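Local coordinates for protein ACDH-11, isoform b (Caenorhabditis elegans, PDB 4Y9J) that belongs to the acyl-CoA dehydrogenase family of flavoproteins and, in this structure, carries bound flavin-adenine dinucleotide in an assembly of four chains, at residues C203-V208 with T234-V239; G248-S253 with Q301-A306; R328-L333 with E416-F421; Q409-V414 with T434-A439. All blocks are in the same frame, centred on the assembly; numbering follows the deposited sequence.

Contact 1: C203-V208 with T234-V239; sequences CDTYAV and TLARIV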
# COMPACT_ATOMS: atom_id res chain seq x y z
N CYS B 203 -4.39 -29.31 -20.68
CA CYS B 203 -5.45 -28.42 -21.14
C CYS B 203 -6.81 -29.03 -20.91
O CYS B 203 -7.12 -30.10 -21.43
CB CYS B 203 -5.26 -28.08 -22.62
SG CYS B 203 -6.58 -26.99 -23.29
N ASP B 204 -7.66 -28.31 -20.17
CA ASP B 204 -9.05 -28.70 -19.91
C ASP B 204 -10.00 -27.51 -20.27
O ASP B 204 -10.98 -27.23 -19.52
CB ASP B 204 -9.20 -29.02 -18.42
CG ASP B 204 -10.35 -29.94 -18.15
OD1 ASP B 204 -10.49 -30.98 -18.86
OD2 ASP B 204 -11.11 -29.67 -17.22
N THR B 205 -9.74 -26.87 -21.42
CA THR B 205 -10.69 -25.91 -22.01
C THR B 205 -11.41 -26.53 -23.16
O THR B 205 -10.78 -27.25 -23.96
CB THR B 205 -9.93 -24.66 -22.42
OG1 THR B 205 -9.37 -24.11 -21.24
CG2 THR B 205 -10.83 -23.65 -23.08
N TYR B 206 -12.75 -26.28 -23.23
CA TYR B 206 -13.64 -26.93 -24.16
C TYR B 206 -14.28 -25.87 -25.03
O TYR B 206 -14.50 -24.72 -24.57
CB TYR B 206 -14.71 -27.77 -23.42
CG TYR B 206 -14.03 -28.88 -22.68
CD1 TYR B 206 -13.48 -28.65 -21.44
CD2 TYR B 206 -13.84 -30.12 -23.28
CE1 TYR B 206 -12.77 -29.63 -20.78
CE2 TYR B 206 -13.13 -31.10 -22.65
CZ TYR B 206 -12.57 -30.86 -21.40
OH TYR B 206 -11.91 -31.84 -20.72
N ALA B 207 -14.53 -26.24 -26.27
CA ALA B 207 -15.08 -25.33 -27.28
C ALA B 207 -16.37 -25.91 -27.81
O ALA B 207 -16.39 -27.03 -28.35
CB ALA B 207 -14.10 -25.16 -28.43
N VAL B 208 -17.45 -25.15 -27.67
CA VAL B 208 -18.74 -25.62 -28.09
C VAL B 208 -19.16 -24.87 -29.33
O VAL B 208 -19.26 -23.67 -29.32
CB VAL B 208 -19.79 -25.43 -27.00
CG1 VAL B 208 -21.17 -25.78 -27.54
CG2 VAL B 208 -19.46 -26.31 -25.80
N THR B 234 -5.38 -19.23 -28.45
CA THR B 234 -5.48 -20.22 -27.39
C THR B 234 -5.85 -21.58 -27.93
O THR B 234 -6.18 -21.71 -29.10
CB THR B 234 -6.52 -19.75 -26.32
OG1 THR B 234 -6.45 -20.56 -25.13
CG2 THR B 234 -7.87 -19.71 -26.87
N LEU B 235 -5.71 -22.61 -27.09
CA LEU B 235 -6.02 -24.00 -27.45
C LEU B 235 -7.21 -24.40 -26.65
O LEU B 235 -7.31 -23.96 -25.51
CB LEU B 235 -4.88 -24.89 -27.00
CG LEU B 235 -3.57 -24.58 -27.72
CD1 LEU B 235 -2.47 -25.47 -27.12
CD2 LEU B 235 -3.64 -24.81 -29.24
N ALA B 236 -8.05 -25.24 -27.23
CA ALA B 236 -9.20 -25.84 -26.58
C ALA B 236 -9.59 -27.15 -27.24
O ALA B 236 -9.17 -27.42 -28.36
CB ALA B 236 -10.39 -24.88 -26.64
N ARG B 237 -10.41 -27.93 -26.54
CA ARG B 237 -10.93 -29.19 -27.04
C ARG B 237 -12.33 -29.06 -27.54
O ARG B 237 -13.24 -28.68 -26.81
CB ARG B 237 -10.95 -30.20 -25.92
CG ARG B 237 -9.59 -30.46 -25.31
CD ARG B 237 -9.59 -31.61 -24.30
NE ARG B 237 -8.32 -31.58 -23.63
CZ ARG B 237 -7.19 -32.12 -24.09
NH1 ARG B 237 -7.19 -32.86 -25.22
NH2 ARG B 237 -6.07 -31.92 -23.40
N ILE B 238 -12.51 -29.42 -28.81
CA ILE B 238 -13.77 -29.24 -29.46
C ILE B 238 -14.66 -30.35 -28.96
O ILE B 238 -14.19 -31.49 -28.80
CB ILE B 238 -13.61 -29.25 -31.00
CG1 ILE B 238 -12.94 -27.92 -31.41
CG2 ILE B 238 -14.98 -29.47 -31.64
CD1 ILE B 238 -12.96 -27.65 -32.90
N VAL B 239 -15.88 -29.99 -28.62
CA VAL B 239 -16.88 -30.93 -28.13
C VAL B 239 -17.72 -31.42 -29.33
O VAL B 239 -18.26 -30.61 -30.06
CB VAL B 239 -17.84 -30.23 -27.13
CG1 VAL B 239 -18.89 -31.21 -26.62
CG2 VAL B 239 -17.07 -29.60 -25.98
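R237 lays its side chain against the ring of Y206 within a parallel beta pairing of the middle, sheet-rich domain of the acyl-CoA dehydrogenase fold. The short strand axes diverge by 61°, and two parallel bridges, Y206 with R237 and A207 with I238, hold them together. Three backbone bonds alternate across the pairing: R237 N to T205 O at 2.7 Å, A207 N to R237 O at 2.8 Å, and V239 N to A207 O at 3.0 Å. CG of R237 stands anti to its carbonyl carbon (chi1 -59°), and from CG to NE the chain runs extended, which carries the guanidinium past the Y206 ring. Ring and guanidinium planes are 49° apart, so the two do not stack; the aliphatic stem of R237 lies against the ring, with R237 CB 3.9 Å from Y206 CD2. The far end of R237 also bonds to the carbonyls of A200, L246 and G248. On the other face of the sheet, A207 CB meets A236 CB at 4.1 Å and also approaches I238. The D204 carboxylate forms a salt bridge with R5 of the second subunit. R237 finally reaches back to C203, in the loop that precedes strand 206-209: the C203 oxygen lies in the guanidinium plane and receives both R237 NE and NH2, each at 2.9 Å, NH2 in the carbonyl plane on a lone pair and NE tilted from that plane.

Contact 2: G248-S253 with Q301-A306; sequences GSRGLS and QGRGVA. With UCC (S-{(3S,5R,9R)-1-[(2R,3S,4R,5R)-5-(6-amino-9H-purin-9-yl)-4-hydroxy-3-(phosphonooxy)tetrahydrofuran-2-yl]-3,5,9-trihydroxy-8,8-dimethyl-3,5-dioxido-10,14-dioxo-2,4,6-trioxa-11,15-diaza-3lambda~5~,5lambda~5~-diphosphaheptadecan-17-yl} undecanethioate), chain F.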
# COMPACT_ATOMS: atom_id res chain seq x y z
N GLY B 248 -5.66 -35.80 -24.84
CA GLY B 248 -4.33 -35.79 -25.44
C GLY B 248 -4.13 -34.70 -26.48
O GLY B 248 -5.00 -33.88 -26.70
N SER B 249 -2.96 -34.70 -27.11
CA SER B 249 -2.59 -33.65 -28.08
C SER B 249 -3.57 -33.60 -29.21
O SER B 249 -3.94 -32.54 -29.68
CB SER B 249 -1.19 -33.90 -28.67
OG SER B 249 -0.75 -32.78 -29.39
N ARG B 250 -3.99 -34.76 -29.64
CA ARG B 250 -4.90 -34.87 -30.79
C ARG B 250 -6.29 -34.27 -30.56
O ARG B 250 -7.03 -34.01 -31.53
CB ARG B 250 -5.03 -36.36 -31.16
CG ARG B 250 -5.43 -36.60 -32.60
CD ARG B 250 -4.42 -36.02 -33.62
NE ARG B 250 -4.69 -36.36 -35.05
CZ ARG B 250 -5.32 -35.58 -35.96
NH1 ARG B 250 -5.82 -34.39 -35.64
NH2 ARG B 250 -5.48 -36.02 -37.20
N GLY B 251 -6.69 -34.07 -29.30
CA GLY B 251 -7.96 -33.35 -29.04
C GLY B 251 -7.91 -31.83 -29.04
O GLY B 251 -8.94 -31.18 -28.89
N LEU B 252 -6.73 -31.24 -29.17
CA LEU B 252 -6.58 -29.80 -29.13
C LEU B 252 -6.65 -29.14 -30.49
O LEU B 252 -6.06 -29.64 -31.46
CB LEU B 252 -5.27 -29.47 -28.42
CG LEU B 252 -5.23 -29.87 -26.96
CD1 LEU B 252 -3.81 -29.66 -26.45
CD2 LEU B 252 -6.20 -29.02 -26.11
N SER B 253 -7.42 -28.05 -30.57
CA SER B 253 -7.46 -27.18 -31.72
C SER B 253 -7.08 -25.75 -31.32
O SER B 253 -7.15 -25.36 -30.14
CB SER B 253 -8.84 -27.26 -32.35
OG SER B 253 -9.23 -28.62 -32.72
N GLN B 301 -8.57 -29.06 -37.16
CA GLN B 301 -9.00 -29.67 -35.91
C GLN B 301 -8.05 -30.78 -35.46
O GLN B 301 -7.64 -31.64 -36.24
CB GLN B 301 -10.41 -30.20 -36.07
CG GLN B 301 -11.08 -30.55 -34.74
CD GLN B 301 -12.55 -30.91 -34.92
OE1 GLN B 301 -13.21 -30.44 -35.85
NE2 GLN B 301 -13.06 -31.76 -34.04
N GLY B 302 -7.64 -30.73 -34.20
CA GLY B 302 -6.80 -31.76 -33.68
C GLY B 302 -5.35 -31.40 -33.81
O GLY B 302 -4.51 -32.06 -33.17
N ARG B 303 -5.04 -30.37 -34.60
CA ARG B 303 -3.63 -29.97 -34.79
C ARG B 303 -3.30 -28.58 -34.22
O ARG B 303 -2.59 -27.78 -34.84
CB ARG B 303 -3.26 -29.97 -36.27
CG ARG B 303 -3.76 -31.21 -37.06
CD ARG B 303 -2.68 -32.23 -37.15
NE ARG B 303 -1.52 -31.63 -37.77
CZ ARG B 303 -0.26 -31.93 -37.46
NH1 ARG B 303 0.02 -32.84 -36.53
NH2 ARG B 303 0.73 -31.30 -38.05
N GLY B 304 -3.84 -28.30 -33.04
CA GLY B 304 -3.62 -27.02 -32.39
C GLY B 304 -2.21 -26.83 -31.98
O GLY B 304 -1.67 -25.72 -32.11
N VAL B 305 -1.59 -27.88 -31.43
CA VAL B 305 -0.23 -27.72 -30.98
C VAL B 305 0.66 -27.41 -32.20
O VAL B 305 1.47 -26.46 -32.18
CB VAL B 305 0.27 -28.90 -30.14
CG1 VAL B 305 1.72 -28.65 -29.68
CG2 VAL B 305 -0.55 -29.03 -28.85
N ALA B 306 0.50 -28.19 -33.25
CA ALA B 306 1.28 -27.92 -34.46
C ALA B 306 0.99 -26.50 -35.00
O ALA B 306 1.92 -25.78 -35.30
CB ALA B 306 1.04 -28.98 -35.53
OA1 UCC F . 4.96 -18.83 -21.36
CA1 UCC F . 4.18 -18.23 -22.19
CA2 UCC F . 4.03 -16.73 -22.45
CA3 UCC F . 5.09 -15.78 -21.97
CA4 UCC F . 5.41 -14.67 -23.03
CA5 UCC F . 6.82 -14.89 -23.59
CA6 UCC F . 7.56 -13.60 -23.71
CA7 UCC F . 8.96 -13.80 -24.26
CA8 UCC F . 9.30 -12.38 -24.43
CA9 UCC F . 10.56 -11.87 -23.98
C10 UCC F . 10.47 -10.91 -22.88
C11 UCC F . 11.22 -11.64 -21.78
S UCC F . 3.07 -18.98 -23.20
CP1 UCC F . 3.12 -20.79 -22.90
CP2 UCC F . 4.43 -21.44 -23.20
NP1 UCC F . 4.33 -22.92 -23.22
CP3 UCC F . 5.35 -23.60 -23.76
OP1 UCC F . 6.40 -23.08 -24.13
CP4 UCC F . 5.13 -25.08 -23.98
CP5 UCC F . 6.31 -25.86 -23.36
NP2 UCC F . 6.07 -27.22 -23.81
CP6 UCC F . 6.45 -27.70 -25.00
OP2 UCC F . 7.13 -27.07 -25.80
CP8 UCC F . 6.07 -29.15 -25.24
OP3 UCC F . 7.23 -29.84 -25.81
CPB UCC F . 5.00 -29.41 -26.27
CP7 UCC F . 5.03 -28.63 -27.59
CP9 UCC F . 3.83 -28.51 -25.68
CPA UCC F . 4.24 -30.74 -26.08
O7 UCC F . 3.20 -30.85 -27.08
P2 UCC F . 2.59 -32.30 -27.47
O21 UCC F . 1.48 -32.15 -28.49
O22 UCC F . 2.46 -33.07 -26.15
O6 UCC F . 3.92 -32.95 -28.15
P1 UCC F . 4.12 -33.45 -29.65
O11 UCC F . 3.16 -34.56 -30.05
O12 UCC F . 5.60 -33.70 -29.71
O5' UCC F . 3.76 -32.04 -30.47
C5' UCC F . 2.65 -32.01 -31.40
C4' UCC F . 3.09 -31.48 -32.78
C3' UCC F . 4.16 -32.37 -33.41
O3' UCC F . 3.95 -32.27 -34.79
P3 UCC F . 3.51 -33.51 -35.67
O33 UCC F . 3.31 -32.88 -37.03
O32 UCC F . 2.16 -33.90 -35.12
O31 UCC F . 4.67 -34.52 -35.51
C2' UCC F . 5.50 -31.72 -33.07
O2' UCC F . 6.52 -31.87 -34.05
O4' UCC F . 3.68 -30.17 -32.64
C1' UCC F . 5.04 -30.26 -33.07
N9 UCC F . 5.88 -29.32 -32.31
C4 UCC F . 6.65 -28.43 -32.91
N3 UCC F . 6.88 -28.05 -34.19
C8 UCC F . 6.03 -29.28 -30.97
N7 UCC F . 6.90 -28.30 -30.67
C5 UCC F . 7.32 -27.72 -31.82
C6 UCC F . 8.20 -26.59 -32.20
N6 UCC F . 8.85 -25.90 -31.23
N1 UCC F . 8.39 -26.34 -33.54
C2 UCC F . 7.74 -27.06 -34.49
O HOH W 1 -2.47 -30.78 -31.14
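One water joins S249 to V305: it donates to S249 O at 2.7 Å and accepts from V305 N at 3.0 Å. It sits where a turn leading into strand 252-258 of the middle domain meets the first turn of helix 304-338 in the C-terminal domain, at a pocket that holds the ligand UCC. Backbone amides at the start of a helix lack partners within it, and here two are served from the turn and strand: V305 N by the water and G304 N by L252 O at 3.0 Å. That second donor lies 46° out of the carbonyl plane, so it does not use a lone pair. Just before the helix, S253 OG takes the amide of G302 at 3.0 Å, its hydroxyl set anti to the carbonyl carbon (chi1 -56°). G302, with a positive phi of 93°, brings its CA to 3.1 Å from R250 O as a CA-H...O contact. R250 curls back, bent at chi2, and presents its guanidinium edge to Q301 O, but that bond is weak; R303 CD lies over one face of the group. L252 CD1 and V305 CG2 meet obliquely at 4.1 Å as the apolar part of the contact. S249 OG also faces UCC O21, and R316, N313 and R458 hydrogen-bond the ligand too. R303, at the N-cap position, turns its guanidinium edge-on to the P3 phosphate, carried on O3': NH1 bonds UCC O32 at 2.8 Å and NH2 bonds UCC O33 at 3.2 Å, with A306 CB above one face.

Contact 3: R328-L333 with E416-F421; sequences RRIISL and EGIECF. With FAD (flavin-adenine dinucleotide), chain C.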
# COMPACT_ATOMS: atom_id res chain seq x y z
N ARG B 328 23.77 -8.07 -21.21
CA ARG B 328 24.48 -6.90 -21.72
C ARG B 328 24.22 -5.68 -20.85
O ARG B 328 25.16 -4.89 -20.60
CB ARG B 328 24.08 -6.62 -23.16
CG ARG B 328 24.54 -5.26 -23.74
CD ARG B 328 26.03 -5.06 -23.76
NE ARG B 328 26.68 -6.13 -24.53
CZ ARG B 328 27.81 -6.75 -24.23
NH1 ARG B 328 28.48 -6.43 -23.12
NH2 ARG B 328 28.29 -7.70 -25.05
N ARG B 329 22.99 -5.47 -20.42
CA ARG B 329 22.68 -4.29 -19.62
C ARG B 329 23.53 -4.25 -18.29
O ARG B 329 24.14 -3.25 -17.96
CB ARG B 329 21.17 -4.16 -19.35
CG ARG B 329 20.78 -3.01 -18.44
CD ARG B 329 21.20 -1.68 -19.04
NE ARG B 329 20.52 -1.36 -20.32
CZ ARG B 329 19.34 -0.75 -20.42
NH1 ARG B 329 18.62 -0.46 -19.34
NH2 ARG B 329 18.83 -0.49 -21.62
N ILE B 330 23.56 -5.36 -17.58
CA ILE B 330 24.28 -5.41 -16.34
C ILE B 330 25.75 -5.20 -16.57
O ILE B 330 26.37 -4.50 -15.81
CB ILE B 330 23.89 -6.61 -15.47
CG1 ILE B 330 24.29 -6.37 -13.99
CG2 ILE B 330 24.59 -7.86 -15.93
CD1 ILE B 330 23.55 -5.21 -13.36
N ILE B 331 26.32 -5.73 -17.64
CA ILE B 331 27.70 -5.57 -17.90
C ILE B 331 27.98 -4.11 -18.29
O ILE B 331 28.97 -3.53 -17.89
CB ILE B 331 28.16 -6.53 -19.04
CG1 ILE B 331 28.06 -8.01 -18.64
CG2 ILE B 331 29.57 -6.19 -19.54
CD1 ILE B 331 28.36 -8.92 -19.83
N SER B 332 27.14 -3.52 -19.13
CA SER B 332 27.28 -2.11 -19.46
C SER B 332 27.25 -1.21 -18.22
O SER B 332 28.03 -0.25 -18.10
CB SER B 332 26.17 -1.66 -20.46
OG SER B 332 26.38 -0.33 -20.88
N LEU B 333 26.28 -1.46 -17.35
CA LEU B 333 26.19 -0.65 -16.16
C LEU B 333 27.33 -0.91 -15.18
O LEU B 333 27.93 0.06 -14.68
CB LEU B 333 24.87 -0.89 -15.48
CG LEU B 333 23.65 -0.37 -16.27
CD1 LEU B 333 22.39 -0.85 -15.61
CD2 LEU B 333 23.67 1.14 -16.47
N GLU B 416 26.06 -12.06 -10.79
CA GLU B 416 27.46 -11.61 -10.75
C GLU B 416 27.56 -10.13 -10.99
O GLU B 416 28.30 -9.41 -10.33
CB GLU B 416 28.34 -12.39 -11.77
CG GLU B 416 29.84 -12.27 -11.51
CD GLU B 416 30.23 -12.89 -10.20
OE1 GLU B 416 29.99 -14.13 -10.04
OE2 GLU B 416 30.79 -12.15 -9.32
N GLY B 417 26.77 -9.64 -11.92
CA GLY B 417 26.76 -8.22 -12.25
C GLY B 417 26.28 -7.33 -11.14
O GLY B 417 26.92 -6.27 -10.86
N ILE B 418 25.22 -7.72 -10.47
CA ILE B 418 24.74 -6.90 -9.38
C ILE B 418 25.74 -6.85 -8.24
O ILE B 418 25.93 -5.80 -7.66
CB ILE B 418 23.31 -7.17 -8.88
CG1 ILE B 418 23.18 -8.48 -8.27
CG2 ILE B 418 22.15 -6.92 -9.95
CD1 ILE B 418 21.98 -8.49 -7.36
N GLU B 419 26.51 -7.91 -8.04
CA GLU B 419 27.53 -7.94 -7.00
C GLU B 419 28.68 -6.98 -7.30
O GLU B 419 29.31 -6.53 -6.37
CB GLU B 419 28.04 -9.39 -6.86
CG GLU B 419 29.12 -9.65 -5.81
CD GLU B 419 29.43 -11.15 -5.68
OE1 GLU B 419 28.50 -11.95 -5.96
OE2 GLU B 419 30.60 -11.51 -5.37
N CYS B 420 28.94 -6.62 -8.56
CA CYS B 420 29.90 -5.61 -8.87
C CYS B 420 29.57 -4.26 -8.18
O CYS B 420 30.46 -3.42 -8.04
CB CYS B 420 30.01 -5.32 -10.36
SG CYS B 420 30.56 -6.75 -11.34
N PHE B 421 28.32 -4.03 -7.89
CA PHE B 421 27.93 -2.77 -7.20
C PHE B 421 27.95 -2.91 -5.69
O PHE B 421 27.60 -1.97 -4.99
CB PHE B 421 26.54 -2.42 -7.63
CG PHE B 421 26.43 -2.15 -9.11
CD1 PHE B 421 26.15 -3.16 -10.00
CD2 PHE B 421 26.52 -0.85 -9.59
CE1 PHE B 421 26.05 -2.92 -11.34
CE2 PHE B 421 26.39 -0.60 -10.94
CZ PHE B 421 26.16 -1.63 -11.83
PA FAD C . 31.81 -1.79 -2.69
O1A FAD C . 33.15 -2.13 -1.96
O2A FAD C . 31.63 -0.34 -3.16
O5B FAD C . 31.63 -2.62 -4.09
C5B FAD C . 31.82 -4.02 -4.09
C4B FAD C . 32.43 -4.33 -5.43
O4B FAD C . 33.75 -3.75 -5.34
C3B FAD C . 32.54 -5.85 -5.58
O3B FAD C . 32.62 -6.28 -6.96
C2B FAD C . 33.85 -6.12 -4.84
O2B FAD C . 34.51 -7.28 -5.31
C1B FAD C . 34.63 -4.92 -5.35
N9A FAD C . 35.86 -4.72 -4.57
C8A FAD C . 35.94 -4.06 -3.36
N7A FAD C . 37.28 -4.06 -2.97
C5A FAD C . 38.03 -4.72 -3.95
C6A FAD C . 39.44 -5.06 -4.18
N6A FAD C . 40.30 -4.67 -3.22
N1A FAD C . 39.79 -5.71 -5.31
C2A FAD C . 38.93 -6.10 -6.26
N3A FAD C . 37.61 -5.82 -6.11
C4A FAD C . 37.10 -5.16 -5.02
N1 FAD C . 27.15 -3.29 6.78
C2 FAD C . 27.29 -3.06 8.10
O2 FAD C . 28.37 -2.64 8.49
N3 FAD C . 26.33 -3.34 8.98
C4 FAD C . 25.13 -3.78 8.63
O4 FAD C . 24.21 -3.98 9.43
C4X FAD C . 24.87 -4.04 7.19
N5 FAD C . 23.66 -4.44 6.70
C5X FAD C . 23.48 -4.73 5.37
C6 FAD C . 22.26 -5.18 4.85
C7 FAD C . 22.13 -5.44 3.47
C7M FAD C . 20.85 -5.96 2.94
C8 FAD C . 23.27 -5.22 2.58
C8M FAD C . 23.15 -5.50 1.07
C9 FAD C . 24.48 -4.77 3.07
C9A FAD C . 24.63 -4.50 4.43
N10 FAD C . 25.80 -4.01 4.93
C10 FAD C . 25.99 -3.76 6.29
C1' FAD C . 26.87 -3.69 3.99
C2' FAD C . 27.75 -4.76 3.40
O2' FAD C . 28.64 -5.30 4.40
C3' FAD C . 28.39 -4.05 2.21
O3' FAD C . 27.46 -3.91 1.13
C4' FAD C . 29.49 -4.95 1.71
O4' FAD C . 30.51 -4.95 2.73
C5' FAD C . 29.95 -4.44 0.33
O5' FAD C . 30.50 -3.13 0.51
P FAD C . 29.92 -1.89 -0.42
O1P FAD C . 28.41 -1.93 -0.39
O2P FAD C . 30.63 -0.63 0.08
O3P FAD C . 30.48 -2.35 -1.87
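I330 lays its CG1 directly over the backbone of G417, 3.5 Å from the G417 CA atom. With no side chain on G417, the two helices come close there, and the CA atoms of I330 and G417 are 5.5 Å apart. Because CG1 of I330 is anti to the backbone N (chi1 -160°) and CD1 then bends back (chi2 64°), the end of the chain drops between two neighbours: I330 CD1 is 4.1 Å from I418 CG2 and 3.9 Å from F421 CE1. The isoleucine and the phenylalanine run past each other in opposite directions, and the methyl comes to the ring obliquely. F421 also reaches further along helix 304-338, its CZ 3.6 Å from the carbonyl carbon of L333 and 3.9 Å from L333 CB. F421 N bonds I418 O at 3.0 Å, and that oxygen also lies at the ring edge, in its plane. The contact is van der Waals packing, without hydrogen bonds between the two segments; it is buried, and modest in area at 193 Å². From helix 432-439, L435 packs on I330 while L432 packs on L333 and F421, and Y337 meets the F421 ring. E416 and E419 form salt bridges with K408 of the third subunit, and E419 O takes a weak bond from FAD O3B. This is close helix packing in the C-terminal helical domain of the acyl-CoA dehydrogenase fold, set beside an FAD site completed by the third subunit.

Contact 4: Q409-V414 with T434-A439; sequences QAVPMV and TLLRDA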
# COMPACT_ATOMS: atom_id res chain seq x y z
N GLN B 409 22.15 -19.08 -18.89
CA GLN B 409 23.22 -18.11 -18.61
C GLN B 409 22.76 -16.88 -17.78
O GLN B 409 23.55 -16.35 -17.03
CB GLN B 409 23.84 -17.58 -19.87
CG GLN B 409 24.69 -18.54 -20.65
CD GLN B 409 25.19 -17.86 -21.89
OE1 GLN B 409 24.38 -17.41 -22.71
NE2 GLN B 409 26.49 -17.75 -22.03
N ALA B 410 21.52 -16.45 -17.93
CA ALA B 410 21.10 -15.09 -17.59
C ALA B 410 21.12 -14.82 -16.06
O ALA B 410 21.70 -13.85 -15.64
CB ALA B 410 19.71 -14.79 -18.12
N VAL B 411 20.52 -15.69 -15.25
CA VAL B 411 20.46 -15.39 -13.83
C VAL B 411 21.84 -15.41 -13.17
O VAL B 411 22.19 -14.48 -12.50
CB VAL B 411 19.45 -16.23 -13.05
CG1 VAL B 411 19.55 -15.98 -11.54
CG2 VAL B 411 18.01 -15.89 -13.52
N PRO B 412 22.66 -16.46 -13.40
CA PRO B 412 23.97 -16.33 -12.77
C PRO B 412 24.81 -15.15 -13.26
O PRO B 412 25.57 -14.61 -12.45
CB PRO B 412 24.69 -17.62 -13.15
CG PRO B 412 23.55 -18.59 -13.41
CD PRO B 412 22.44 -17.78 -14.01
N MET B 413 24.71 -14.80 -14.54
CA MET B 413 25.46 -13.66 -15.02
C MET B 413 24.91 -12.32 -14.42
O MET B 413 25.69 -11.47 -14.01
CB MET B 413 25.44 -13.57 -16.53
CG MET B 413 26.58 -12.64 -17.00
SD MET B 413 26.68 -12.51 -18.75
CE MET B 413 27.33 -14.17 -19.04
N VAL B 414 23.62 -12.14 -14.36
CA VAL B 414 23.10 -10.89 -13.82
C VAL B 414 23.36 -10.85 -12.30
O VAL B 414 23.71 -9.81 -11.80
CB VAL B 414 21.61 -10.70 -14.11
CG1 VAL B 414 21.07 -9.44 -13.44
CG2 VAL B 414 21.42 -10.59 -15.60
N THR B 434 15.83 -5.07 -10.39
CA THR B 434 14.86 -5.39 -11.42
C THR B 434 15.44 -6.29 -12.53
O THR B 434 14.76 -7.17 -13.01
CB THR B 434 14.31 -4.12 -12.06
OG1 THR B 434 13.73 -3.28 -11.04
CG2 THR B 434 13.30 -4.46 -13.07
N LEU B 435 16.66 -6.00 -12.94
CA LEU B 435 17.33 -6.76 -13.97
C LEU B 435 17.43 -8.20 -13.56
O LEU B 435 17.21 -9.09 -14.42
CB LEU B 435 18.73 -6.20 -14.27
CG LEU B 435 18.73 -4.76 -14.80
CD1 LEU B 435 20.16 -4.29 -14.81
CD2 LEU B 435 18.13 -4.74 -16.20
N LEU B 436 17.73 -8.49 -12.30
CA LEU B 436 17.86 -9.89 -11.85
C LEU B 436 16.48 -10.59 -11.76
O LEU B 436 16.29 -11.72 -12.26
CB LEU B 436 18.51 -9.96 -10.48
CG LEU B 436 18.71 -11.33 -9.89
CD1 LEU B 436 19.73 -12.14 -10.65
CD2 LEU B 436 19.13 -11.19 -8.45
N ARG B 437 15.51 -9.91 -11.12
CA ARG B 437 14.17 -10.46 -10.92
C ARG B 437 13.52 -10.79 -12.30
O ARG B 437 12.89 -11.85 -12.49
CB ARG B 437 13.34 -9.50 -10.07
CG ARG B 437 13.86 -9.39 -8.61
CD ARG B 437 12.86 -8.69 -7.75
NE ARG B 437 12.79 -7.29 -8.03
CZ ARG B 437 11.93 -6.68 -8.81
NH1 ARG B 437 10.94 -7.33 -9.40
NH2 ARG B 437 12.02 -5.36 -8.92
N ASP B 438 13.63 -9.86 -13.22
CA ASP B 438 13.14 -9.99 -14.59
C ASP B 438 13.89 -11.06 -15.43
O ASP B 438 13.25 -11.89 -16.09
CB ASP B 438 13.07 -8.63 -15.30
CG ASP B 438 11.98 -7.64 -14.66
OD1 ASP B 438 11.27 -7.98 -13.64
OD2 ASP B 438 11.80 -6.48 -15.21
N ALA B 439 15.21 -11.09 -15.34
CA ALA B 439 16.02 -12.09 -16.03
C ALA B 439 15.62 -13.51 -15.60
O ALA B 439 15.69 -14.44 -16.39
CB ALA B 439 17.51 -11.87 -15.75
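V414 holds CG1 anti to its backbone N (chi1 176°), and L436, also extended at its first torsion, bends at chi2 (67°); together these settings turn the branches into the gap between two antiparallel helices of the C-terminal helical domain. The short axes pass 9.0 Å apart at 162°, so segments 409-414 and 434-439 run nearly antiparallel. V414 is the central piece. Its CG1 lies over the backbone at L436, 3.6 Å from L436 CA, and also near the CB atoms of L435 and L436, while CG2 turns to the next helical turn and meets A439 CB at 4.1 Å. One methyl thus covers each of two successive turns of helix 432-439. The end of L436 comes back toward V411: L436 CD1 approaches V411 CG1 at 3.9 Å, the two side chains crossing at about a right angle, and stands equally far from V411 O. The interface is buried van der Waals packing of apolar side chains on one another and on backbone, with the CA atoms of V414 and L436 5.7 Å apart. Helix 389-419 is kinked at P412, whose nitrogen has no bond to the turn before; P412 points away from helix 432-439 and packs on P412 of the third subunit, so the same helix serves the bundle and the subunit interface. R437 forms salt bridges with E73 and E428. Beyond V414, the line of contact ends on the alanines, A410 CB and A439 CB at 4.4 Å, and on V411 CG2, 4.0 Å from the A439 carbonyl carbon.

The four contacts fall into two neighbouring pairs. Contacts 1 and 2 have centres 10 Å apart and share the sheet through strands 231-238 and 252-258, joined by A236 O with S253 N. Contacts 3 and 4, also 10 Å apart, share helix 389-419, and I418 packs on L436 between them. Helix 304-338 spans the divide, its start in contact 2 and its far part in contact 3, about 44 Å between centres. Chemistry follows place: contact 1 is buried yet largely hydrogen-bonded and meets the second subunit, contact 2 is partly exposed and polar beside a ligand, and contacts 3 and 4 are buried van der Waals packing, both also meeting the third subunit.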